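PDB 1KKO: methylaspartate ammonia-lyase from Citrobacter amalonaticus, which catalyses the reversible, magnesium-dependent anti elimination of ammonia from L-threo-3-methylaspartate to give mesaconate. Local coordinates for residues D19-A22 with I23-A27; G42-S45 with V46-G50; A70-Q73 with Y74-A77; N124-T128 with A129-G133; I237-Y240 with G241-G244. All coordinates share one frame; numbering follows the deposited sequence.

How the contacts relate
All five contacts are local, each closing a turn or loop within one unbroken stretch; they follow in series, and none encloses or crosses another. Contact 1 is the short helix leaving strand 3-18. Contact 2 is the loop leading into strand 47-59, and its Val46 packs on Ala22 and Ile23 of contact 1. Contact 3, the loop after strand 64-69, lies against both: Tyr74 packs on Gln20 and Ser75 on Phe43. Contact 4 starts helix 128-146, where Ala129 meets Ala70 and Ala71. Contact 5 follows a strand of the C-terminal barrel, and its Tyr240 approaches Gln20 and Tyr74, bringing the N-terminal domain up to the barrel's active-site end.

Contact 1. Residues D19-A22 with I23-A27; sequences DQQA and IKNGA
The terminal amides of Gln21, in the short helix 20-24, and Asn25, just past it and one turn on, are tilted 39° against each other, so they neither stack nor share a plane. They meet at their polar ends: Asn25 ND2 approaches Gln21 OE1 at 2.9 Å, a strongly bent and therefore weak hydrogen bond. Two long, polar side chains suit this solvent-facing side. The helix runs from an Asp19 N-cap to a Schellman motif at Gly26. The Asp19 carboxylate, the other flat group, makes the capping bond: Ala22 N reaches Asp19 OD1 at 3.1 Å from well above the carboxylate plane. The same carboxylate is held by Thr40 and by the backbone of Val39, which fixes its rotation and ties the cap to the loop after strand 33-34.

Between the ends run ordinary helical bonds, among them Lys24 N to Gln20 O at 2.8 Å. Ile23 has CG1 beside its backbone N (chi1 -65°), which lays CG1 3.4 Å from Asp19 O. A branched apolar chain suits this face, which packs on Tyr34. Lys24 instead sends its charged end away from the first turn, its CG passing 3.2 Å from Gln20 O.

Gly26 has a positive phi (111°), at which a side chain would jam against the preceding carbonyl; Gly26 N returns to Ile23 O at 3.0 Å, and Ala27 N to Ala22 O at 3.2 Å.

Contact 2. Residues G42-S45 with V46-G50; sequences GFTS and VRQAG
Gln48 reaches back across the loop to Thr44 and Ser45, and its side chain gathers residues 42-45 around one amide. From CB the chain sets out with CG beside the backbone N (chi1 -67°) and then runs extended, which carries the amide to the loop. CG lies against Ser45, 4.0 Å from its CB. CD comes next to the hydroxyl of Thr44, 3.7 Å from Thr44 OG1. At the tip, OE1 accepts two backbone N-H groups in succession, Thr44 N at 2.7 Å and Ser45 N at 3.2 Å. Both donors arrive from the same face of the amide, Thr44 N tilted from the carbonyl plane and Ser45 N well above it, so two N-H groups hold the oxygen. NE2 donates to a water at 3.0 Å, and that water in turn donates to Gly42 O at 2.7 Å and is also bonded to Thr44 OG1. Glutamine suits the place because it offers an acceptor to the loop's amides and a donor to the water.

The Phe43 ring stands nearly upright to the amide, their planes 82° apart, with Phe43 CD1 3.7 Å from Gln48 OE1. Gly42, whose carbonyl takes the water, has a positive phi that glycine adopts easily.

Phe43 is sunk against Phe17 and Leu83, while Val46 packs on helix 20-24. Arg47 turns away to a salt bridge with Asp18, and Ala49 meets Leu186 of the second subunit. The loop thus leads into strand 47-59, the central strand of the three-stranded antiparallel sheet, flanked by strands 3-18 and 64-69.

Contact 3. Residues A70-Q73 with Y74-A77; sequences AAVQ and YSGA
Gln73 and Tyr74 lie side by side in an inverse gamma turn centred on Tyr74, which runs into a type II beta turn from Tyr74 to Ala77. The flat contact comes first. The Gln73 amide is stacked on the Tyr74 ring with the planes only 12° apart, and a CH-pi contact puts Gln73 CG 3.9 Å from the ring centroid, almost straight above it. The Gln73 chain gets there because CG is opposite its own backbone N (chi1 174°) and stays extended, running alongside the tyrosine. An aromatic ring suits this neighbour, offering a broad face to an aliphatic chain and a flat amide together.

Van der Waals contact is slighter: Val72 CG2 rests 3.8 Å from the backbone carbon Tyr74 C. Val72 also touches Lys331, the active-site proton acceptor.

The turns are closed by weak hydrogen bonds: Ser75 N to Gln73 O at 3.1 Å in the gamma turn, and a long one, Ala77 N to Tyr74 O at 3.4 Å, in the beta turn, with Gly76 tolerating the positive phi at its third position. Gln73 N makes a hydrogen bond to Thr360 OG1, so this loop of the N-terminal domain joins the substrate pocket of the barrel, as capping-domain loops do in the enolase superfamily. Serine is short enough to turn back on the chain: Ser75 OG donates to Val72 O at 2.7 Å and lies 3.5 Å from Ala71 CB.

Contact 4. Residues N124-T128 with A129-G133; sequences NLLHT and AVRYG
Arg131 folds back over Leu126 and Thr128 at the start of helix 128-146. Its chain is bent at chi3 (-88°), which turns the guanidinium toward the residues leading into the helix. There NE donates to Leu126 O at 2.8 Å; the oxygen lies in the guanidinium plane, although the donor stands above the carbonyl plane. A water bridges the same pair, donating to Leu126 O and accepting from Arg131 NH2 at 2.9 Å. Leu125 CD1 lies over one face of the guanidinium, 4.0 Å from Arg131 NH2, and the aliphatic part of the arginine is lined by Leu126 CB. Arginine suits this position because it can pack along its chain and still pair its charge: NH1 makes a salt bridge to Asp117.

Thr128 turns its methyl toward the arginine, Thr128 CG2 reaching Arg131 NH2 at 3.4 Å. His127 O opens the i to i+4 series of helical bonds by accepting from Arg131 N, and Thr128 O continues it with Tyr132 N at 2.8 Å.

Ala129 is small enough to let the ring of His127 come close, its CB 3.3 Å from His127 ND1. That nitrogen accepts from Ala129 N at 2.9 Å, the donor lying in the ring plane, and His127 NE2 is hydrogen-bonded to Pro82 O, so ring and helix start are fixed together. Leu126 CD1 meets Val130 CG1 at 4.0 Å, on the side facing helix 86-101.

This is a helix N-cap in which a histidine ring, placed right before the first turn, takes up a backbone N-H there.

Contact 5. Residues I237-Y240 with G241-G244; sequences IDVY and GTIG
The turn beyond the magnesium ligand Asp238 is closed by Val239 and Thr242, beside the enzyme's active site. Val239 O accepts twice from one residue: from Thr242 N at 2.8 Å, the donor above the carbonyl plane, and from Thr242 OG1 at 2.7 Å, in that plane and on a lone pair. Thr242 can do both because its OG1 is held between backbone N and carbonyl carbon (chi1 56°), pointing back at the turn. These bonds span a type I' beta turn from Val239 to Thr242. Its two inner residues, Tyr240 and Gly241, both have positive phi; at Gly241 any CB would collide with Tyr240 O.

Here strand 234-238 of the TIM barrel hands over to helix 242-246, with Gly241 at the N-cap, and the loop lies at the strand's C-terminal end, where such barrels keep their active sites. Asp238 OD1 forms an Asx turn, accepting from Tyr240 N at 3.2 Å, and lies over one face of the Tyr240 ring toward its rim. Tyr240 OH is hydrogen-bonded to His194, the assigned transition-state stabiliser. Val239 CG2 meets Ile243 CD1 at 3.8 Å, where Val239 also touches helix 209-225 and Ile243 helix 251-260.

Contact 1. Residues D19-A22 with I23-A27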
loop_
_atom_site.group_PDB
_atom_site.type_symbol
_atom_site.label_atom_id
_atom_site.label_comp_id
_atom_site.label_asym_id
_atom_site.label_seq_id
_atom_site.Cartn_x
_atom_site.Cartn_y
_atom_site.Cartn_z
ATOM N N ASP A 19 -17.961 -5.223 11.116
ATOM C CA ASP A 19 -18.725 -5.434 12.334
ATOM C C ASP A 19 -18.352 -6.831 12.836
ATOM O O ASP A 19 -18.927 -7.833 12.409
ATOM C CB ASP A 19 -20.202 -5.301 12.003
ATOM C CG ASP A 19 -21.086 -5.436 13.201
ATOM O OD1 ASP A 19 -20.653 -6.040 14.201
ATOM O OD2 ASP A 19 -22.234 -4.960 13.180
ATOM N N GLN A 20 -17.343 -6.896 13.706
ATOM C CA GLN A 20 -16.792 -8.159 14.176
ATOM C C GLN A 20 -17.855 -9.009 14.848
ATOM O O GLN A 20 -17.865 -10.228 14.687
ATOM C CB GLN A 20 -15.648 -7.925 15.162
ATOM C CG GLN A 20 -14.828 -9.156 15.414
ATOM C CD GLN A 20 -13.688 -8.900 16.361
ATOM O OE1 GLN A 20 -13.649 -7.868 17.020
ATOM N NE2 GLN A 20 -12.760 -9.839 16.438
ATOM N N GLN A 21 -18.751 -8.366 15.582
ATOM C CA GLN A 21 -19.786 -9.106 16.285
ATOM C C GLN A 21 -20.702 -9.791 15.287
ATOM O O GLN A 21 -21.023 -10.966 15.456
ATOM C CB GLN A 21 -20.595 -8.198 17.194
ATOM C CG GLN A 21 -21.596 -8.956 18.055
ATOM C CD GLN A 21 -20.922 -9.941 18.985
ATOM O OE1 GLN A 21 -21.105 -11.157 18.866
ATOM N NE2 GLN A 21 -20.121 -9.425 19.904
ATOM N N ALA A 22 -21.122 -9.061 14.254
ATOM C CA ALA A 22 -22.034 -9.626 13.253
ATOM C C ALA A 22 -21.375 -10.781 12.514
ATOM O O ALA A 22 -22.032 -11.774 12.180
ATOM C CB ALA A 22 -22.491 -8.565 12.284
ATOM N N ILE A 23 -20.075 -10.666 12.271
ATOM C CA ILE A 23 -19.341 -11.730 11.614
ATOM C C ILE A 23 -19.241 -12.946 12.539
ATOM O O ILE A 23 -19.451 -14.088 12.095
ATOM C CB ILE A 23 -17.964 -11.226 11.137
ATOM C CG1 ILE A 23 -18.173 -10.159 10.058
ATOM C CG2 ILE A 23 -17.116 -12.360 10.599
ATOM C CD1 ILE A 23 -16.956 -9.335 9.773
ATOM N N LYS A 24 -18.937 -12.708 13.814
ATOM C CA LYS A 24 -18.876 -13.788 14.801
ATOM C C LYS A 24 -20.226 -14.470 14.923
ATOM O O LYS A 24 -20.297 -15.678 15.164
ATOM C CB LYS A 24 -18.500 -13.248 16.176
ATOM C CG LYS A 24 -17.068 -12.840 16.317
ATOM C CD LYS A 24 -16.777 -12.361 17.721
ATOM C CE LYS A 24 -16.491 -13.523 18.648
ATOM N NZ LYS A 24 -15.976 -13.069 19.969
ATOM N N ASN A 25 -21.283 -13.675 14.810
ATOM C CA ASN A 25 -22.657 -14.174 14.879
ATOM C C ASN A 25 -22.974 -15.137 13.735
ATOM O O ASN A 25 -23.984 -15.820 13.791
ATOM C CB ASN A 25 -23.671 -13.018 14.830
ATOM C CG ASN A 25 -23.682 -12.154 16.090
ATOM O OD1 ASN A 25 -24.392 -11.149 16.163
ATOM N ND2 ASN A 25 -22.892 -12.529 17.068
ATOM N N GLY A 26 -22.137 -15.167 12.695
ATOM C CA GLY A 26 -22.312 -16.085 11.583
ATOM C C GLY A 26 -22.705 -15.467 10.254
ATOM O O GLY A 26 -23.147 -16.187 9.357
ATOM N N ALA A 27 -22.539 -14.150 10.103
ATOM C CA ALA A 27 -22.935 -13.477 8.865
ATOM C C ALA A 27 -22.409 -14.220 7.663
ATOM O O ALA A 27 -21.237 -14.581 7.595
ATOM C CB ALA A 27 -22.451 -12.037 8.842
#

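Contact 2. Residues G42-S45 with V46-G50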
loop_
_atom_site.group_PDB
_atom_site.type_symbol
_atom_site.label_atom_id
_atom_site.label_comp_id
_atom_site.label_asym_id
_atom_site.label_seq_id
_atom_site.Cartn_x
_atom_site.Cartn_y
_atom_site.Cartn_z
ATOM N N GLY A 42 -23.228 2.241 15.127
ATOM C CA GLY A 42 -22.512 3.029 14.141
ATOM C C GLY A 42 -22.529 2.375 12.774
ATOM O O GLY A 42 -22.590 3.053 11.749
ATOM N N PHE A 43 -22.499 1.047 12.756
ATOM C CA PHE A 43 -22.468 0.318 11.493
ATOM C C PHE A 43 -23.819 0.302 10.807
ATOM O O PHE A 43 -24.848 -0.008 11.427
ATOM C CB PHE A 43 -22.011 -1.121 11.699
ATOM C CG PHE A 43 -20.532 -1.270 11.903
ATOM C CD1 PHE A 43 -19.710 -1.658 10.853
ATOM C CD2 PHE A 43 -19.969 -1.040 13.147
ATOM C CE1 PHE A 43 -18.353 -1.813 11.047
ATOM C CE2 PHE A 43 -18.618 -1.185 13.346
ATOM C CZ PHE A 43 -17.801 -1.577 12.297
ATOM N N THR A 44 -23.820 0.647 9.531
ATOM C CA THR A 44 -25.033 0.546 8.729
ATOM C C THR A 44 -24.961 -0.655 7.783
ATOM O O THR A 44 -25.958 -1.020 7.179
ATOM C CB THR A 44 -25.317 1.829 7.953
ATOM O OG1 THR A 44 -24.127 2.278 7.293
ATOM C CG2 THR A 44 -25.683 2.965 8.893
ATOM N N SER A 45 -23.777 -1.255 7.650
ATOM C CA SER A 45 -23.594 -2.511 6.909
ATOM C C SER A 45 -22.578 -3.324 7.701
ATOM O O SER A 45 -21.819 -2.760 8.483
ATOM C CB SER A 45 -23.064 -2.294 5.496
ATOM O OG SER A 45 -23.987 -1.593 4.696
ATOM N N VAL A 46 -22.526 -4.635 7.497
ATOM C CA VAL A 46 -21.573 -5.455 8.232
ATOM C C VAL A 46 -20.136 -5.069 7.849
ATOM O O VAL A 46 -19.240 -5.073 8.701
ATOM C CB VAL A 46 -21.834 -6.965 8.035
ATOM C CG1 VAL A 46 -20.751 -7.781 8.688
ATOM C CG2 VAL A 46 -23.185 -7.341 8.651
ATOM N N ARG A 47 -19.932 -4.739 6.579
ATOM C CA ARG A 47 -18.641 -4.298 6.092
ATOM C C ARG A 47 -18.827 -2.975 5.361
ATOM O O ARG A 47 -19.703 -2.857 4.505
ATOM C CB ARG A 47 -18.035 -5.359 5.175
ATOM C CG ARG A 47 -16.862 -4.924 4.360
ATOM C CD ARG A 47 -16.135 -6.077 3.742
ATOM N NE ARG A 47 -15.308 -6.748 4.727
ATOM C CZ ARG A 47 -14.690 -7.893 4.534
ATOM N NH1 ARG A 47 -13.902 -8.376 5.477
ATOM N NH2 ARG A 47 -14.878 -8.581 3.411
ATOM N N GLN A 48 -17.996 -1.997 5.715
ATOM C CA GLN A 48 -18.036 -0.655 5.149
ATOM C C GLN A 48 -16.635 -0.245 4.717
ATOM O O GLN A 48 -15.643 -0.635 5.329
ATOM C CB GLN A 48 -18.590 0.352 6.180
ATOM C CG GLN A 48 -20.055 0.117 6.493
ATOM C CD GLN A 48 -20.619 1.068 7.512
ATOM O OE1 GLN A 48 -21.304 0.632 8.433
ATOM N NE2 GLN A 48 -20.324 2.356 7.371
ATOM N N ALA A 49 -16.551 0.534 3.658
ATOM C CA ALA A 49 -15.268 1.058 3.206
ATOM C C ALA A 49 -14.536 1.750 4.344
ATOM O O ALA A 49 -15.110 2.547 5.075
ATOM C CB ALA A 49 -15.477 2.045 2.095
ATOM N N GLY A 50 -13.251 1.464 4.497
ATOM C CA GLY A 50 -12.462 2.152 5.496
ATOM C C GLY A 50 -12.216 3.591 5.074
ATOM O O GLY A 50 -11.897 3.867 3.916
HETATM O O HOH W 1 -22.333 3.792 9.124
#

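Contact 3. Residues A70-Q73 with Y74-A77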
loop_
_atom_site.group_PDB
_atom_site.type_symbol
_atom_site.label_atom_id
_atom_site.label_comp_id
_atom_site.label_asym_id
_atom_site.label_seq_id
_atom_site.Cartn_x
_atom_site.Cartn_y
_atom_site.Cartn_z
ATOM N N ALA A 70 -7.287 7.707 11.576
ATOM C CA ALA A 70 -7.666 6.376 11.116
ATOM C C ALA A 70 -8.013 5.534 12.325
ATOM O O ALA A 70 -7.535 5.806 13.432
ATOM C CB ALA A 70 -6.534 5.730 10.336
ATOM N N ALA A 71 -8.820 4.508 12.098
ATOM C CA ALA A 71 -9.302 3.633 13.147
ATOM C C ALA A 71 -9.192 2.183 12.704
ATOM O O ALA A 71 -9.126 1.884 11.504
ATOM C CB ALA A 71 -10.716 3.972 13.483
ATOM N N VAL A 72 -9.217 1.273 13.671
ATOM C CA VAL A 72 -9.012 -0.130 13.354
ATOM C C VAL A 72 -10.173 -0.766 12.603
ATOM O O VAL A 72 -11.300 -0.277 12.615
ATOM C CB VAL A 72 -8.687 -0.967 14.618
ATOM C CG1 VAL A 72 -7.503 -0.370 15.376
ATOM C CG2 VAL A 72 -9.876 -1.092 15.506
ATOM N N GLN A 73 -9.867 -1.874 11.950
ATOM C CA GLN A 73 -10.849 -2.635 11.197
ATOM C C GLN A 73 -12.058 -2.974 12.061
ATOM O O GLN A 73 -13.196 -2.718 11.684
ATOM C CB GLN A 73 -10.196 -3.921 10.681
ATOM C CG GLN A 73 -11.169 -4.901 9.991
ATOM C CD GLN A 73 -10.485 -6.139 9.408
ATOM O OE1 GLN A 73 -11.102 -6.890 8.639
ATOM N NE2 GLN A 73 -9.238 -6.359 9.759
ATOM N N TYR A 74 -11.806 -3.565 13.221
ATOM C CA TYR A 74 -12.887 -3.978 14.108
ATOM C C TYR A 74 -13.215 -2.849 15.090
ATOM O O TYR A 74 -13.121 -3.001 16.312
ATOM C CB TYR A 74 -12.520 -5.298 14.801
ATOM C CG TYR A 74 -12.231 -6.428 13.818
ATOM C CD1 TYR A 74 -13.163 -6.792 12.858
ATOM C CD2 TYR A 74 -11.016 -7.091 13.822
ATOM C CE1 TYR A 74 -12.901 -7.823 11.956
ATOM C CE2 TYR A 74 -10.747 -8.099 12.920
ATOM C CZ TYR A 74 -11.687 -8.465 11.991
ATOM O OH TYR A 74 -11.395 -9.474 11.085
ATOM N N SER A 75 -13.635 -1.715 14.542
ATOM C CA SER A 75 -13.982 -0.548 15.335
ATOM C C SER A 75 -15.260 -0.808 16.124
ATOM O O SER A 75 -16.145 -1.553 15.692
ATOM C CB SER A 75 -14.156 0.685 14.445
ATOM O OG SER A 75 -12.910 1.274 14.101
ATOM N N GLY A 76 -15.358 -0.206 17.304
ATOM C CA GLY A 76 -16.522 -0.395 18.139
ATOM C C GLY A 76 -16.504 -1.720 18.877
ATOM O O GLY A 76 -17.412 -1.970 19.665
ATOM N N ALA A 77 -15.499 -2.561 18.637
ATOM C CA ALA A 77 -15.371 -3.846 19.317
ATOM C C ALA A 77 -14.370 -3.736 20.461
ATOM O O ALA A 77 -13.465 -2.907 20.422
ATOM C CB ALA A 77 -14.899 -4.930 18.331
#

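Contact 4. Residues N124-T128 with A129-G133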
loop_
_atom_site.group_PDB
_atom_site.type_symbol
_atom_site.label_atom_id
_atom_site.label_comp_id
_atom_site.label_asym_id
_atom_site.label_seq_id
_atom_site.Cartn_x
_atom_site.Cartn_y
_atom_site.Cartn_z
ATOM N N ASN A 124 -17.046 14.978 25.633
ATOM C CA ASN A 124 -16.381 13.762 25.186
ATOM C C ASN A 124 -14.977 13.979 24.683
ATOM O O ASN A 124 -14.732 14.931 23.947
ATOM C CB ASN A 124 -17.203 13.164 24.062
ATOM C CG ASN A 124 -18.600 12.824 24.503
ATOM O OD1 ASN A 124 -18.793 12.279 25.585
ATOM N ND2 ASN A 124 -19.579 13.151 23.682
ATOM N N LEU A 125 -14.055 13.105 25.093
ATOM C CA LEU A 125 -12.694 13.136 24.575
ATOM C C LEU A 125 -12.806 12.956 23.085
ATOM O O LEU A 125 -13.732 12.318 22.584
ATOM C CB LEU A 125 -11.810 11.984 25.096
ATOM C CG LEU A 125 -11.151 12.059 26.469
ATOM C CD1 LEU A 125 -10.372 10.768 26.693
ATOM C CD2 LEU A 125 -10.240 13.280 26.634
ATOM N N LEU A 126 -11.856 13.525 22.375
ATOM C CA LEU A 126 -11.814 13.310 20.954
ATOM C C LEU A 126 -11.670 11.819 20.658
ATOM O O LEU A 126 -11.006 11.077 21.388
ATOM C CB LEU A 126 -10.627 14.035 20.353
ATOM C CG LEU A 126 -10.685 15.562 20.354
ATOM C CD1 LEU A 126 -9.377 16.120 19.859
ATOM C CD2 LEU A 126 -11.853 16.070 19.512
ATOM N N HIS A 127 -12.298 11.396 19.575
ATOM C CA HIS A 127 -12.178 10.029 19.106
ATOM C C HIS A 127 -10.691 9.691 19.032
ATOM O O HIS A 127 -9.873 10.532 18.644
ATOM C CB HIS A 127 -12.826 9.945 17.730
ATOM C CG HIS A 127 -13.024 8.557 17.210
ATOM N ND1 HIS A 127 -11.983 7.713 16.874
ATOM C CD2 HIS A 127 -14.163 7.876 16.948
ATOM C CE1 HIS A 127 -12.477 6.578 16.413
ATOM N NE2 HIS A 127 -13.799 6.647 16.457
ATOM N N THR A 128 -10.318 8.463 19.380
ATOM C CA THR A 128 -8.920 8.068 19.299
ATOM C C THR A 128 -8.335 8.312 17.913
ATOM O O THR A 128 -7.173 8.654 17.808
ATOM C CB THR A 128 -8.702 6.587 19.676
ATOM O OG1 THR A 128 -9.639 5.758 18.979
ATOM C CG2 THR A 128 -8.920 6.371 21.164
ATOM N N ALA A 129 -9.128 8.134 16.860
ATOM C CA ALA A 129 -8.632 8.329 15.491
ATOM C C ALA A 129 -8.229 9.767 15.242
ATOM O O ALA A 129 -7.301 10.019 14.498
ATOM C CB ALA A 129 -9.672 7.914 14.488
ATOM N N VAL A 130 -8.971 10.707 15.816
ATOM C CA VAL A 130 -8.662 12.126 15.674
ATOM C C VAL A 130 -7.369 12.446 16.431
ATOM O O VAL A 130 -6.483 13.113 15.918
ATOM C CB VAL A 130 -9.823 12.997 16.162
ATOM C CG1 VAL A 130 -9.414 14.480 16.195
ATOM C CG2 VAL A 130 -11.026 12.775 15.283
ATOM N N ARG A 131 -7.256 11.964 17.660
ATOM C CA ARG A 131 -6.046 12.181 18.415
ATOM C C ARG A 131 -4.857 11.530 17.697
ATOM O O ARG A 131 -3.763 12.080 17.662
ATOM C CB ARG A 131 -6.212 11.617 19.813
ATOM C CG ARG A 131 -7.237 12.391 20.620
ATOM C CD ARG A 131 -7.369 11.868 22.007
ATOM N NE ARG A 131 -8.313 10.798 22.248
ATOM C CZ ARG A 131 -8.111 9.817 23.142
ATOM N NH1 ARG A 131 -6.952 9.682 23.809
ATOM N NH2 ARG A 131 -9.060 8.940 23.330
ATOM N N TYR A 132 -5.086 10.358 17.104
ATOM C CA TYR A 132 -4.046 9.666 16.355
ATOM C C TYR A 132 -3.552 10.536 15.194
ATOM O O TYR A 132 -2.355 10.788 15.061
ATOM C CB TYR A 132 -4.613 8.352 15.837
ATOM C CG TYR A 132 -3.655 7.345 15.260
ATOM C CD1 TYR A 132 -2.491 6.986 15.919
ATOM C CD2 TYR A 132 -3.958 6.695 14.057
ATOM C CE1 TYR A 132 -1.645 6.028 15.391
ATOM C CE2 TYR A 132 -3.130 5.719 13.536
ATOM C CZ TYR A 132 -1.966 5.382 14.211
ATOM O OH TYR A 132 -1.111 4.413 13.735
ATOM N N GLY A 133 -4.473 11.007 14.361
ATOM C CA GLY A 133 -4.086 11.807 13.212
ATOM C C GLY A 133 -3.501 13.164 13.560
ATOM O O GLY A 133 -2.524 13.592 12.964
HETATM O O HOH W 2 -11.901 8.771 22.784
#

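Contact 5. Residues I237-Y240 with G241-G244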
loop_
_atom_site.group_PDB
_atom_site.type_symbol
_atom_site.label_atom_id
_atom_site.label_comp_id
_atom_site.label_asym_id
_atom_site.label_seq_id
_atom_site.Cartn_x
_atom_site.Cartn_y
_atom_site.Cartn_z
ATOM N N ILE A 237 1.056 -16.162 15.428
ATOM C CA ILE A 237 -0.264 -16.499 14.931
ATOM C C ILE A 237 -1.313 -15.975 15.897
ATOM O O ILE A 237 -1.189 -16.149 17.103
ATOM C CB ILE A 237 -0.376 -18.030 14.765
ATOM C CG1 ILE A 237 0.582 -18.505 13.660
ATOM C CG2 ILE A 237 -1.819 -18.441 14.476
ATOM C CD1 ILE A 237 0.785 -20.017 13.598
ATOM N N ASP A 238 -2.326 -15.303 15.351
ATOM C CA ASP A 238 -3.410 -14.714 16.132
ATOM C C ASP A 238 -4.630 -15.611 16.024
ATOM O O ASP A 238 -5.132 -15.884 14.918
ATOM C CB ASP A 238 -3.743 -13.323 15.588
ATOM C CG ASP A 238 -4.672 -12.515 16.490
ATOM O OD1 ASP A 238 -5.328 -13.057 17.429
ATOM O OD2 ASP A 238 -4.791 -11.278 16.288
ATOM N N VAL A 239 -5.111 -16.059 17.178
ATOM C CA VAL A 239 -6.217 -17.010 17.226
ATOM C C VAL A 239 -7.542 -16.453 17.730
ATOM O O VAL A 239 -8.491 -17.207 17.919
ATOM C CB VAL A 239 -5.827 -18.265 18.007
ATOM C CG1 VAL A 239 -4.565 -18.872 17.421
ATOM C CG2 VAL A 239 -5.619 -17.954 19.482
ATOM N N TYR A 240 -7.629 -15.148 17.950
ATOM C CA TYR A 240 -8.920 -14.511 18.212
ATOM C C TYR A 240 -9.769 -15.210 19.255
ATOM O O TYR A 240 -10.989 -15.335 19.095
ATOM C CB TYR A 240 -9.702 -14.370 16.897
ATOM C CG TYR A 240 -9.043 -13.356 16.015
ATOM C CD1 TYR A 240 -8.025 -13.727 15.160
ATOM C CD2 TYR A 240 -9.387 -12.018 16.088
ATOM C CE1 TYR A 240 -7.384 -12.807 14.369
ATOM C CE2 TYR A 240 -8.752 -11.077 15.292
ATOM C CZ TYR A 240 -7.748 -11.484 14.443
ATOM O OH TYR A 240 -7.099 -10.560 13.654
ATOM N N GLY A 241 -9.127 -15.624 20.342
ATOM C CA GLY A 241 -9.812 -16.246 21.460
ATOM C C GLY A 241 -10.303 -17.657 21.230
ATOM O O GLY A 241 -10.917 -18.241 22.130
ATOM N N THR A 242 -10.017 -18.240 20.070
ATOM C CA THR A 242 -10.609 -19.546 19.751
ATOM C C THR A 242 -10.092 -20.687 20.611
ATOM O O THR A 242 -10.819 -21.649 20.846
ATOM C CB THR A 242 -10.471 -19.900 18.257
ATOM O OG1 THR A 242 -9.094 -19.841 17.871
ATOM C CG2 THR A 242 -11.212 -18.886 17.379
ATOM N N ILE A 243 -8.855 -20.607 21.085
ATOM C CA ILE A 243 -8.320 -21.663 21.937
ATOM C C ILE A 243 -9.132 -21.757 23.232
ATOM O O ILE A 243 -9.473 -22.856 23.675
ATOM C CB ILE A 243 -6.807 -21.458 22.186
ATOM C CG1 ILE A 243 -6.040 -21.696 20.882
ATOM C CG2 ILE A 243 -6.292 -22.406 23.269
ATOM C CD1 ILE A 243 -4.565 -21.353 20.927
ATOM N N GLY A 244 -9.489 -20.620 23.815
ATOM C CA GLY A 244 -10.324 -20.617 25.010
ATOM C C GLY A 244 -11.662 -21.296 24.769
ATOM O O GLY A 244 -12.184 -22.000 25.648
#